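Local coordinates for PA0833-PD protein (Pseudomonas aeruginosa PAO1, PDB 6JFW), which probably binds peptidoglycan in the periplasm through this OmpA C-like domain, part of an outer-membrane protein, and so may link the outer membrane to the cell wall, at residues Ser58-Asn63 against Gln100-Thr105; Gln64-Ile69 against Asn136-Pro141; Glu68-Thr73 against Arg110-Asp115. All coordinates share one frame; numbering follows the deposited sequence.

Contact 1 of 3, residues Ser58-Asn63 against Gln100-Thr105; sequences SFKQYN and QGVDGT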
ATOM      1  N   SER A  58      -1.038  11.738   7.852  1.00 13.29           N
ATOM      2  CA  SER A  58      -1.622  10.891   8.887  1.00 11.83           C
ATOM      3  C   SER A  58      -0.544  10.114   9.634  1.00 14.64           C
ATOM      4  O   SER A  58      -0.530  10.085  10.870  1.00 16.37           O
ATOM      5  CB  SER A  58      -2.640   9.933   8.267  1.00 14.41           C
ATOM      6  OG  SER A  58      -3.161   9.049   9.245  1.00 17.62           O
ATOM      7  N   PHE A  59       0.370   9.477   8.894  1.00 14.16           N
ATOM      8  CA  PHE A  59       1.439   8.712   9.529  1.00 18.92           C
ATOM      9  C   PHE A  59       2.290   9.599  10.430  1.00 18.82           C
ATOM     10  O   PHE A  59       2.683   9.189  11.528  1.00 18.30           O
ATOM     11  CB  PHE A  59       2.326   8.043   8.473  1.00 13.95           C
ATOM     12  CG  PHE A  59       1.593   7.117   7.533  1.00 15.18           C
ATOM     13  CD1 PHE A  59       0.350   6.593   7.852  1.00 18.62           C
ATOM     14  CD2 PHE A  59       2.172   6.760   6.326  1.00 18.31           C
ATOM     15  CE1 PHE A  59      -0.305   5.741   6.976  1.00 16.25           C
ATOM     16  CE2 PHE A  59       1.526   5.910   5.449  1.00 18.51           C
ATOM     17  CZ  PHE A  59       0.286   5.399   5.774  1.00 15.10           C
ATOM     18  N   LYS A  60       2.594  10.818   9.975  1.00 16.63           N
ATOM     19  CA  LYS A  60       3.380  11.744  10.783  1.00 21.27           C
ATOM     20  C   LYS A  60       2.645  12.149  12.051  1.00 20.40           C
ATOM     21  O   LYS A  60       3.275  12.364  13.092  1.00 25.18           O
ATOM     22  CB  LYS A  60       3.730  12.989   9.972  1.00 21.69           C
ATOM     23  CG  LYS A  60       4.981  12.849   9.137  1.00 23.82           C
ATOM     24  CD  LYS A  60       5.651  14.199   8.927  1.00 32.93           C
ATOM     25  CE  LYS A  60       4.873  15.046   7.936  1.00 38.36           C
ATOM     26  NZ  LYS A  60       4.236  14.193   6.893  1.00 31.44           N
ATOM     27  N   GLN A  61       1.323  12.262  11.978  1.00 19.50           N
ATOM     28  CA  GLN A  61       0.536  12.698  13.124  1.00 23.33           C
ATOM     29  C   GLN A  61       0.350  11.575  14.136  1.00 25.42           C
ATOM     30  O   GLN A  61       0.426  11.810  15.348  1.00 23.01           O
ATOM     31  CB  GLN A  61      -0.812  13.219  12.635  1.00 21.51           C
ATOM     32  CG  GLN A  61      -1.621  13.971  13.656  1.00 31.05           C
ATOM     33  CD  GLN A  61      -3.021  14.242  13.157  1.00 39.09           C
ATOM     34  OE1 GLN A  61      -3.932  13.444  13.372  1.00 49.97           O
ATOM     35  NE2 GLN A  61      -3.198  15.360  12.466  1.00 50.33           N
ATOM     36  N   TYR A  62       0.115  10.352  13.664  1.00 20.92           N
ATOM     37  CA  TYR A  62      -0.097   9.194  14.534  1.00 18.41           C
ATOM     38  C   TYR A  62       1.204   8.406  14.602  1.00 21.88           C
ATOM     39  O   TYR A  62       1.478   7.541  13.771  1.00 24.00           O
ATOM     40  CB  TYR A  62      -1.259   8.354  14.032  1.00 15.47           C
ATOM     41  CG  TYR A  62      -2.539   9.109  14.180  1.00 23.66           C
ATOM     42  CD1 TYR A  62      -3.109   9.285  15.430  1.00 24.68           C
ATOM     43  CD2 TYR A  62      -3.150   9.700  13.087  1.00 20.98           C
ATOM     44  CE1 TYR A  62      -4.265   9.996  15.585  1.00 20.17           C
ATOM     45  CE2 TYR A  62      -4.312  10.410  13.231  1.00 26.01           C
ATOM     46  CZ  TYR A  62      -4.865  10.557  14.487  1.00 28.33           C
ATOM     47  OH  TYR A  62      -6.025  11.266  14.666  1.00 26.37           O
ATOM     48  N   ASN A  63       1.995   8.703  15.627  1.00 23.41           N
ATOM     49  CA  ASN A  63       3.371   8.236  15.701  1.00 34.35           C
ATOM     50  C   ASN A  63       3.524   6.869  16.351  1.00 31.38           C
ATOM     51  O   ASN A  63       4.624   6.307  16.309  1.00 34.71           O
ATOM     52  CB  ASN A  63       4.220   9.269  16.458  1.00 33.76           C
ATOM     53  CG  ASN A  63       3.683   9.568  17.848  1.00 45.74           C
ATOM     54  OD1 ASN A  63       3.069  10.609  18.081  1.00 58.89           O
ATOM     55  ND2 ASN A  63       3.929   8.661  18.781  1.00 48.39           N
ATOM     56  N   GLN A 100       8.104  12.950   1.691  1.00 15.92           N
ATOM     57  CA  GLN A 100       7.113  13.820   2.312  1.00 17.15           C
ATOM     58  C   GLN A 100       7.362  14.049   3.796  1.00 20.15           C
ATOM     59  O   GLN A 100       6.613  14.805   4.421  1.00 25.61           O
ATOM     60  CB  GLN A 100       5.709  13.247   2.106  1.00 18.41           C
ATOM     61  CG  GLN A 100       5.238  13.294   0.665  1.00 27.54           C
ATOM     62  CD  GLN A 100       5.092  14.714   0.151  1.00 29.59           C
ATOM     63  OE1 GLN A 100       4.165  15.430   0.531  1.00 32.54           O
ATOM     64  NE2 GLN A 100       6.013  15.131  -0.709  1.00 25.45           N
ATOM     65  N   GLY A 101       8.382  13.424   4.379  1.00 17.94           N
ATOM     66  CA  GLY A 101       8.741  13.686   5.757  1.00 17.73           C
ATOM     67  C   GLY A 101       8.439  12.575   6.737  1.00 21.58           C
ATOM     68  O   GLY A 101       8.661  12.763   7.939  1.00 17.19           O
ATOM     69  N   VAL A 102       7.935  11.430   6.280  1.00 17.21           N
ATOM     70  CA  VAL A 102       7.752  10.296   7.174  1.00 14.87           C
ATOM     71  C   VAL A 102       9.116   9.730   7.541  1.00 18.56           C
ATOM     72  O   VAL A 102       9.963   9.496   6.669  1.00 16.09           O
ATOM     73  CB  VAL A 102       6.857   9.231   6.522  1.00 16.25           C
ATOM     74  CG1 VAL A 102       6.738   8.022   7.427  1.00 17.64           C
ATOM     75  CG2 VAL A 102       5.480   9.805   6.224  1.00 13.96           C
ATOM     76  N   ASP A 103       9.342   9.525   8.840  1.00 16.19           N
ATOM     77  CA  ASP A 103      10.613   8.994   9.321  1.00 15.18           C
ATOM     78  C   ASP A 103      10.891   7.640   8.681  1.00 19.74           C
ATOM     79  O   ASP A 103      10.102   6.702   8.826  1.00 21.72           O
ATOM     80  CB  ASP A 103      10.580   8.875  10.846  1.00 20.21           C
ATOM     81  CG  ASP A 103      11.956   8.632  11.456  1.00 27.14           C
ATOM     82  OD1 ASP A 103      12.832   8.048  10.783  1.00 25.12           O
ATOM     83  OD2 ASP A 103      12.161   9.026  12.624  1.00 24.88           O
ATOM     84  N   GLY A 104      12.019   7.543   7.972  1.00 16.04           N
ATOM     85  CA  GLY A 104      12.350   6.304   7.288  1.00 16.02           C
ATOM     86  C   GLY A 104      12.511   5.124   8.226  1.00 21.18           C
ATOM     87  O   GLY A 104      12.274   3.979   7.833  1.00 21.88           O
ATOM     88  N   THR A 105      12.906   5.384   9.474  1.00 14.87           N
ATOM     89  CA  THR A 105      13.079   4.335  10.473  1.00 22.15           C
ATOM     90  C   THR A 105      11.753   3.711  10.905  1.00 26.70           C
ATOM     91  O   THR A 105      11.759   2.628  11.495  1.00 26.09           O
ATOM     92  CB  THR A 105      13.849   4.914  11.673  1.00 21.36           C
ATOM     93  OG1 THR A 105      15.159   5.304  11.243  1.00 32.56           O
ATOM     94  CG2 THR A 105      14.000   3.908  12.811  1.00 31.65           C
TER

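Contact 2 of 3, residues Gln64-Ile69 against Asn136-Pro141; sequences QNTIEI and NLRPVP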
ATOM      1  N   GLN A  64       2.464   6.301  16.918  1.00 30.01           N
ATOM      2  CA  GLN A  64       2.586   5.090  17.734  1.00 29.74           C
ATOM      3  C   GLN A  64       2.220   3.827  16.962  1.00 30.28           C
ATOM      4  O   GLN A  64       1.500   2.968  17.469  1.00 30.50           O
ATOM      5  CB  GLN A  64       1.732   5.213  18.988  1.00 40.20           C
ATOM      6  CG  GLN A  64       2.078   6.401  19.853  1.00 51.03           C
ATOM      7  CD  GLN A  64       2.257   6.030  21.310  1.00 59.69           C
ATOM      8  OE1 GLN A  64       1.627   5.103  21.803  1.00 66.46           O
ATOM      9  NE2 GLN A  64       3.127   6.750  22.001  1.00 59.58           N
ATOM     10  N   ASN A  65       2.711   3.687  15.734  1.00 20.76           N
ATOM     11  CA  ASN A  65       2.602   2.414  15.038  1.00 19.35           C
ATOM     12  C   ASN A  65       3.769   2.270  14.074  1.00 19.09           C
ATOM     13  O   ASN A  65       4.423   3.250  13.708  1.00 21.05           O
ATOM     14  CB  ASN A  65       1.258   2.265  14.304  1.00 17.72           C
ATOM     15  CG  ASN A  65       0.914   3.459  13.433  1.00 23.17           C
ATOM     16  OD1 ASN A  65       1.752   3.973  12.693  1.00 19.57           O
ATOM     17  ND2 ASN A  65      -0.338   3.896  13.507  1.00 21.77           N
ATOM     18  N   THR A  66       4.044   1.026  13.692  1.00 12.12           N
ATOM     19  CA  THR A  66       4.975   0.751  12.611  1.00 19.11           C
ATOM     20  C   THR A  66       4.229   0.742  11.289  1.00 14.43           C
ATOM     21  O   THR A  66       3.032   0.447  11.227  1.00 17.34           O
ATOM     22  CB  THR A  66       5.689  -0.591  12.788  1.00 25.96           C
ATOM     23  OG1 THR A  66       4.728  -1.655  12.774  1.00 22.77           O
ATOM     24  CG2 THR A  66       6.471  -0.621  14.079  1.00 18.91           C
ATOM     25  N   ILE A  67       4.955   1.055  10.224  1.00 13.62           N
ATOM     26  CA  ILE A  67       4.399   1.132   8.884  1.00 12.57           C
ATOM     27  C   ILE A  67       5.095   0.079   8.036  1.00 18.23           C
ATOM     28  O   ILE A  67       6.315   0.135   7.843  1.00 18.70           O
ATOM     29  CB  ILE A  67       4.560   2.539   8.291  1.00 15.39           C
ATOM     30  CG1 ILE A  67       3.910   3.558   9.231  1.00 19.71           C
ATOM     31  CG2 ILE A  67       3.946   2.610   6.904  1.00 15.65           C
ATOM     32  CD1 ILE A  67       4.411   4.970   9.071  1.00 22.44           C
ATOM     33  N   GLU A  68       4.322  -0.892   7.556  1.00 15.96           N
ATOM     34  CA  GLU A  68       4.828  -1.990   6.744  1.00 13.32           C
ATOM     35  C   GLU A  68       4.212  -1.881   5.359  1.00 17.33           C
ATOM     36  O   GLU A  68       2.989  -1.981   5.212  1.00 20.76           O
ATOM     37  CB  GLU A  68       4.490  -3.340   7.378  1.00 19.44           C
ATOM     38  CG  GLU A  68       5.387  -4.470   6.923  1.00 37.84           C
ATOM     39  CD  GLU A  68       4.664  -5.797   6.800  1.00 43.54           C
ATOM     40  OE1 GLU A  68       3.435  -5.834   7.015  1.00 33.75           O
ATOM     41  OE2 GLU A  68       5.330  -6.807   6.489  1.00 43.39           O
ATOM     42  N   ILE A  69       5.050  -1.676   4.348  1.00 12.35           N
ATOM     43  CA  ILE A  69       4.599  -1.514   2.971  1.00 12.24           C
ATOM     44  C   ILE A  69       4.925  -2.795   2.219  1.00 17.02           C
ATOM     45  O   ILE A  69       6.087  -3.213   2.157  1.00 14.42           O
ATOM     46  CB  ILE A  69       5.244  -0.291   2.307  1.00 12.90           C
ATOM     47  CG1 ILE A  69       4.915   0.964   3.118  1.00 11.85           C
ATOM     48  CG2 ILE A  69       4.754  -0.145   0.875  1.00  8.62           C
ATOM     49  CD1 ILE A  69       5.818   2.136   2.829  1.00 13.55           C
ATOM     50  N   ASN A 136       0.340  -1.724   6.062  1.00 10.83           N
ATOM     51  CA  ASN A 136      -0.128  -2.225   7.346  1.00 13.65           C
ATOM     52  C   ASN A 136       0.387  -1.325   8.461  1.00 18.82           C
ATOM     53  O   ASN A 136       1.589  -1.049   8.539  1.00 16.67           O
ATOM     54  CB  ASN A 136       0.329  -3.667   7.570  1.00 20.50           C
ATOM     55  CG  ASN A 136      -0.079  -4.590   6.437  1.00 28.53           C
ATOM     56  OD1 ASN A 136      -1.265  -4.775   6.169  1.00 25.54           O
ATOM     57  ND2 ASN A 136       0.907  -5.181   5.770  1.00 25.56           N
ATOM     58  N   LEU A 137      -0.527  -0.864   9.312  1.00 13.41           N
ATOM     59  CA  LEU A 137      -0.199  -0.049  10.477  1.00 16.27           C
ATOM     60  C   LEU A 137      -0.445  -0.895  11.720  1.00 18.47           C
ATOM     61  O   LEU A 137      -1.592  -1.227  12.037  1.00 19.65           O
ATOM     62  CB  LEU A 137      -1.031   1.232  10.508  1.00 15.49           C
ATOM     63  CG  LEU A 137      -0.979   2.169   9.297  1.00 17.38           C
ATOM     64  CD1 LEU A 137      -1.983   3.303   9.455  1.00 21.35           C
ATOM     65  CD2 LEU A 137       0.419   2.726   9.092  1.00 20.73           C
ATOM     66  N   ARG A 138       0.628  -1.245  12.415  1.00 15.22           N
ATOM     67  CA  ARG A 138       0.571  -2.071  13.599  1.00 18.07           C
ATOM     68  C   ARG A 138       0.933  -1.274  14.838  1.00 16.87           C
ATOM     69  O   ARG A 138       2.003  -0.654  14.862  1.00 17.95           O
ATOM     70  CB  ARG A 138       1.528  -3.214  13.458  1.00 21.16           C
ATOM     71  CG  ARG A 138       1.647  -3.905  14.705  1.00 37.02           C
ATOM     72  CD  ARG A 138       2.304  -5.136  14.386  1.00 42.92           C
ATOM     73  NE  ARG A 138       1.332  -6.214  14.672  1.00 51.17           N
ATOM     74  CZ  ARG A 138       1.297  -7.382  14.072  1.00 60.83           C
ATOM     75  NH1 ARG A 138       2.159  -7.598  13.104  1.00 58.64           N
ATOM     76  NH2 ARG A 138       0.391  -8.371  14.276  1.00 53.33           N
ATOM     77  N   PRO A 139       0.108  -1.275  15.889  1.00 19.63           N
ATOM     78  CA  PRO A 139       0.448  -0.489  17.080  1.00 25.56           C
ATOM     79  C   PRO A 139       1.718  -1.014  17.731  1.00 29.56           C
ATOM     80  O   PRO A 139       2.054  -2.195  17.631  1.00 25.79           O
ATOM     81  CB  PRO A 139      -0.766  -0.675  18.000  1.00 29.01           C
ATOM     82  CG  PRO A 139      -1.834  -1.295  17.157  1.00 30.93           C
ATOM     83  CD  PRO A 139      -1.125  -2.057  16.081  1.00 22.07           C
ATOM     84  N   VAL A 140       2.433  -0.110  18.386  1.00 31.21           N
ATOM     85  CA  VAL A 140       3.597  -0.474  19.189  1.00 36.62           C
ATOM     86  C   VAL A 140       3.279  -0.133  20.636  1.00 39.46           C
ATOM     87  O   VAL A 140       2.383   0.683  20.915  1.00 38.80           O
ATOM     88  CB  VAL A 140       4.877   0.245  18.705  1.00 40.12           C
ATOM     89  CG1 VAL A 140       5.161  -0.092  17.261  1.00 37.44           C
ATOM     90  CG2 VAL A 140       4.751   1.747  18.896  1.00 33.06           C
ATOM     91  N   PRO A 141       3.980  -0.755  21.593  1.00 43.60           N
ATOM     92  CA  PRO A 141       3.813  -0.307  22.979  1.00 47.37           C
ATOM     93  C   PRO A 141       4.373   1.097  23.191  1.00 43.42           C
ATOM     94  O   PRO A 141       3.734   1.911  23.855  1.00 57.43           O
ATOM     95  CB  PRO A 141       4.610  -1.341  23.783  1.00 46.43           C
ATOM     96  CG  PRO A 141       4.706  -2.534  22.896  1.00 43.56           C
ATOM     97  CD  PRO A 141       4.779  -1.989  21.502  1.00 42.58           C
TER

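Contact 3 of 3, residues Glu68-Thr73 against Arg110-Asp115; sequences EIVGYT and RGMGPD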
ATOM      1  N   GLU A  68       4.322  -0.892   7.556  1.00 15.96           N
ATOM      2  CA  GLU A  68       4.828  -1.990   6.744  1.00 13.32           C
ATOM      3  C   GLU A  68       4.212  -1.881   5.359  1.00 17.33           C
ATOM      4  O   GLU A  68       2.989  -1.981   5.212  1.00 20.76           O
ATOM      5  CB  GLU A  68       4.490  -3.340   7.378  1.00 19.44           C
ATOM      6  CG  GLU A  68       5.387  -4.470   6.923  1.00 37.84           C
ATOM      7  CD  GLU A  68       4.664  -5.797   6.800  1.00 43.54           C
ATOM      8  OE1 GLU A  68       3.435  -5.834   7.015  1.00 33.75           O
ATOM      9  OE2 GLU A  68       5.330  -6.807   6.489  1.00 43.39           O
ATOM     10  N   ILE A  69       5.050  -1.676   4.348  1.00 12.35           N
ATOM     11  CA  ILE A  69       4.599  -1.514   2.971  1.00 12.24           C
ATOM     12  C   ILE A  69       4.925  -2.795   2.219  1.00 17.02           C
ATOM     13  O   ILE A  69       6.087  -3.213   2.157  1.00 14.42           O
ATOM     14  CB  ILE A  69       5.244  -0.291   2.307  1.00 12.90           C
ATOM     15  CG1 ILE A  69       4.915   0.964   3.118  1.00 11.85           C
ATOM     16  CG2 ILE A  69       4.754  -0.145   0.875  1.00  8.62           C
ATOM     17  CD1 ILE A  69       5.818   2.136   2.829  1.00 13.55           C
ATOM     18  N   VAL A  70       3.899  -3.426   1.657  1.00 11.78           N
ATOM     19  CA  VAL A  70       4.026  -4.744   1.047  1.00 12.96           C
ATOM     20  C   VAL A  70       3.457  -4.680  -0.362  1.00 11.06           C
ATOM     21  O   VAL A  70       2.299  -4.287  -0.550  1.00 13.34           O
ATOM     22  CB  VAL A  70       3.309  -5.824   1.873  1.00 17.41           C
ATOM     23  CG1 VAL A  70       3.528  -7.173   1.253  1.00 18.30           C
ATOM     24  CG2 VAL A  70       3.800  -5.813   3.315  1.00 18.66           C
ATOM     25  N   GLY A  71       4.265  -5.065  -1.346  1.00 12.22           N
ATOM     26  CA  GLY A  71       3.830  -5.123  -2.727  1.00 12.64           C
ATOM     27  C   GLY A  71       3.386  -6.524  -3.107  1.00 14.06           C
ATOM     28  O   GLY A  71       3.920  -7.516  -2.616  1.00 16.10           O
ATOM     29  N   TYR A  72       2.388  -6.595  -3.987  1.00  9.14           N
ATOM     30  CA  TYR A  72       1.850  -7.866  -4.450  1.00 14.76           C
ATOM     31  C   TYR A  72       1.649  -7.821  -5.957  1.00 17.22           C
ATOM     32  O   TYR A  72       1.495  -6.754  -6.554  1.00 10.91           O
ATOM     33  CB  TYR A  72       0.508  -8.209  -3.792  1.00 13.01           C
ATOM     34  CG  TYR A  72       0.543  -8.424  -2.300  1.00 14.98           C
ATOM     35  CD1 TYR A  72       0.365  -7.363  -1.425  1.00 12.60           C
ATOM     36  CD2 TYR A  72       0.720  -9.694  -1.765  1.00 14.54           C
ATOM     37  CE1 TYR A  72       0.378  -7.555  -0.059  1.00 12.89           C
ATOM     38  CE2 TYR A  72       0.738  -9.897  -0.398  1.00 13.18           C
ATOM     39  CZ  TYR A  72       0.567  -8.824   0.449  1.00 14.55           C
ATOM     40  OH  TYR A  72       0.582  -9.018   1.811  1.00 22.21           O
ATOM     41  N   THR A  73       1.630  -9.006  -6.562  1.00 15.91           N
ATOM     42  CA  THR A  73       1.297  -9.167  -7.969  1.00 15.06           C
ATOM     43  C   THR A  73       0.293 -10.300  -8.124  1.00 16.30           C
ATOM     44  O   THR A  73      -0.066 -10.989  -7.164  1.00 12.51           O
ATOM     45  CB  THR A  73       2.535  -9.470  -8.827  1.00 21.07           C
ATOM     46  OG1 THR A  73       3.134 -10.695  -8.387  1.00 25.65           O
ATOM     47  CG2 THR A  73       3.550  -8.345  -8.733  1.00 21.19           C
ATOM     48  N   ARG A 110       8.444  -4.792   1.709  1.00 19.85           N
ATOM     49  CA  ARG A 110       8.644  -6.108   1.128  1.00 25.80           C
ATOM     50  C   ARG A 110       7.932  -6.171  -0.210  1.00 24.93           C
ATOM     51  O   ARG A 110       6.967  -5.441  -0.456  1.00 19.97           O
ATOM     52  CB  ARG A 110       8.103  -7.218   2.034  1.00 22.76           C
ATOM     53  CG  ARG A 110       8.126  -6.864   3.499  1.00 36.95           C
ATOM     54  CD  ARG A 110       7.576  -7.986   4.362  1.00 40.44           C
ATOM     55  NE  ARG A 110       7.892  -9.302   3.828  1.00 51.72           N
ATOM     56  CZ  ARG A 110       6.978 -10.217   3.520  1.00 54.88           C
ATOM     57  NH1 ARG A 110       7.347 -11.387   3.037  1.00 48.85           N
ATOM     58  NH2 ARG A 110       5.692  -9.960   3.699  1.00 53.50           N
ATOM     59  N   GLY A 111       8.433  -7.035  -1.081  1.00 18.18           N
ATOM     60  CA  GLY A 111       7.666  -7.564  -2.192  1.00 15.48           C
ATOM     61  C   GLY A 111       7.277  -8.988  -1.839  1.00 31.86           C
ATOM     62  O   GLY A 111       8.073  -9.726  -1.251  1.00 30.26           O
ATOM     63  N   MET A 112       6.043  -9.359  -2.166  1.00 22.95           N
ATOM     64  CA  MET A 112       5.557 -10.702  -1.900  1.00 21.17           C
ATOM     65  C   MET A 112       5.174 -11.448  -3.163  1.00 21.26           C
ATOM     66  O   MET A 112       4.789 -12.620  -3.080  1.00 26.69           O
ATOM     67  CB  MET A 112       4.365 -10.651  -0.943  1.00 23.42           C
ATOM     68  CG  MET A 112       4.766 -10.224   0.442  1.00 33.09           C
ATOM     69  SD  MET A 112       4.711 -11.596   1.588  1.00 56.71           S
ATOM     70  CE  MET A 112       2.975 -11.573   1.993  1.00 30.90           C
ATOM     71  N   GLY A 113       5.288 -10.808  -4.323  1.00 21.14           N
ATOM     72  CA  GLY A 113       4.894 -11.409  -5.569  1.00 19.59           C
ATOM     73  C   GLY A 113       3.477 -11.935  -5.514  1.00 18.06           C
ATOM     74  O   GLY A 113       2.553 -11.268  -5.041  1.00 17.46           O
ATOM     75  N   PRO A 114       3.291 -13.175  -5.969  1.00 17.87           N
ATOM     76  CA  PRO A 114       1.941 -13.734  -6.089  1.00 13.30           C
ATOM     77  C   PRO A 114       1.379 -14.330  -4.809  1.00 18.35           C
ATOM     78  O   PRO A 114       0.272 -14.882  -4.847  1.00 23.23           O
ATOM     79  CB  PRO A 114       2.119 -14.817  -7.166  1.00 16.38           C
ATOM     80  CG  PRO A 114       3.603 -15.122  -7.208  1.00 22.38           C
ATOM     81  CD  PRO A 114       4.334 -14.143  -6.339  1.00 20.42           C
ATOM     82  N   ASP A 115       2.079 -14.234  -3.682  1.00 18.43           N
ATOM     83  CA  ASP A 115       1.566 -14.820  -2.452  1.00 18.47           C
ATOM     84  C   ASP A 115       0.410 -13.993  -1.895  1.00 19.18           C
ATOM     85  O   ASP A 115       0.272 -12.797  -2.167  1.00 18.89           O
ATOM     86  CB  ASP A 115       2.672 -14.942  -1.406  1.00 24.57           C
ATOM     87  CG  ASP A 115       3.714 -15.975  -1.782  1.00 35.71           C
ATOM     88  OD1 ASP A 115       3.368 -16.933  -2.504  1.00 35.46           O
ATOM     89  OD2 ASP A 115       4.878 -15.829  -1.352  1.00 39.47           O
TER
HETATM   90  O   HOH W   1      -0.940 -11.629  -4.404  1.00 17.88           O
HETATM   91  O   HOH W   2      -1.128 -13.775  -6.837  1.00 25.31           O

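Contact 1 of 3, residues Ser58-Asn63 against Gln100-Thr105
F59 and K60, in the last turn of helix 49-61, lie against G101 and V102, which follow helix 79-99. F59 turns its CB toward the second segment, and the methyl CG2 of V102 sits 4.3 Å from that CB, at the edge of the phenyl ring and near its plane. The ring also reaches V135 of strand 132-139. K60 loses more surface to the second segment than any other residue of 58-63. Its CG packs 4.2 Å from V102 CG2, and its CD comes within 3.5 Å of G101 O. With bends at chi3 (-74°) and chi4 (-33°), the chain curls along the backbone of 100-101 instead of stretching into solvent, and this brings NZ to Q100 O at 3.5 Å, a weak hydrogen bond. A second weak bond runs from the same ammonium to A56 O, so the ammonium lies between a carbonyl of its own helix and one at the end of helix 79-99. Beyond K60, Y62 is the first residue to leave helical geometry; its carbonyl and that of F59 both accept from the guanidinium of R106, just past the second segment. V102 is buried beside the lysine chain and also touches A56. Across the contact, G101 has a positive phi of 109° and closes helix 79-99 with two backbone bonds into its last turn. The whole is the packing of two helix C-termini on one side of the OmpA C-like alpha/beta fold, the second helix ending in a Schellman motif.

Contact 2 of 3, residues Gln64-Ile69 against Asn136-Pro141
Strands 65-72 and 132-139 pair here as antiparallel neighbours in the mixed sheet of the OmpA C-like domain, with T66 opposite R138 and E68 opposite N136 as hydrogen-bonded pairs. E68 N gives to N136 O at 2.9 Å and N136 N returns to E68 O at 2.8 Å, both in the carbonyl plane. Their side chains run side by side, and N136 ND2 adds a bond of 2.9 Å to E68 OE1. This bond is bent (141° at the hydrogen): the amide nitrogen stands above the carboxylate plane, and the two planes are turned 41° apart. T66 N reaches R138 O at 2.9 Å, while V140 N closes the ladder with a weak bond to Q64 O. The T66 methyl CG2 presses on V140 CG1 at 3.5 Å, tighter than usual. On the face opposite T66, E68, N136 and R138, the side chains of I67 and L137 point the same way and meet through CG1 and CD2, 3.6 Å apart; N65, with CG between its backbone N and carbonyl carbon (chi1 50°), brings its amide across L137. I67 also packs on V135 and L107, whereas strand 107-111 and R106 bond the far edge of 65-69, and strand 26-32 flanks 136-139.

Contact 3 of 3, residues Glu68-Thr73 against Arg110-Asp115
Four backbone hydrogen bonds join I69, G71 and T73 to R110, M112 and G113, in the parallel pairing of the beta-alpha-beta unit formed by strand 65-72, helix 79-99 and strand 107-111. R110 N meets I69 O at 2.9 Å, nearly along the C=O axis, and R110 O takes G71 N in return. M112 N then bonds G71 O at 2.8 Å. Further along, T73 N gives to G113 O in a straight bond (171° at the hydrogen), although the donor stands 57° out of the carbonyl plane. The change of approach coincides with the type II' turn from M112 to D115, in which G113 takes positive phi and D115 N closes onto M112 O. Two waters bridge the same end, linking T73 O to D115 O and to P114 O. G113 N also bonds S86 OG of helix 79-99, and D115 forms a salt bridge with R79.

E68, whose OE1 is taken by N136, lays its other oxygen OE2 3.3 Å from R110 CD; the guanidinium end is less surely placed, and no salt bridge with E68 is made. V70 CG1 presses on M112 CG at 3.4 Å, closer than usual carbon contact. Y72 CG lies anti to the carbonyl carbon (chi1 -64°), which sets the ring alongside M112, and the methyl CE of M112 lies 3.7 Å from Y72 CE2, obliquely to the ring. The phenol OH bonds Q116, and R132 forms a cation-pi contact with the ring. At the ring edge, near its plane, D115 O comes 3.2 Å from Y72 CD2.

From the N terminus, helix 49-61 first enters contact 1, strand 65-72 follows directly into contact 2, and its far half enters contact 3. Contact 1 closes a loop of 36 residues back to the turn after helix 79-99. Contact 3 closes another of equal length through that helix to strand 107-111, while contact 2 spans 66 residues to the last strand. Contacts 2 and 3 start from the same strand and share E68 and I69, binding its two neighbours; contact 1 crosses both along the chain. F59 and V102 both pack on I67, and F59 on L137, so contacts 1 and 2 share one apolar layer between the helix ends and the sheet. Contacts 1 and 3 do not touch.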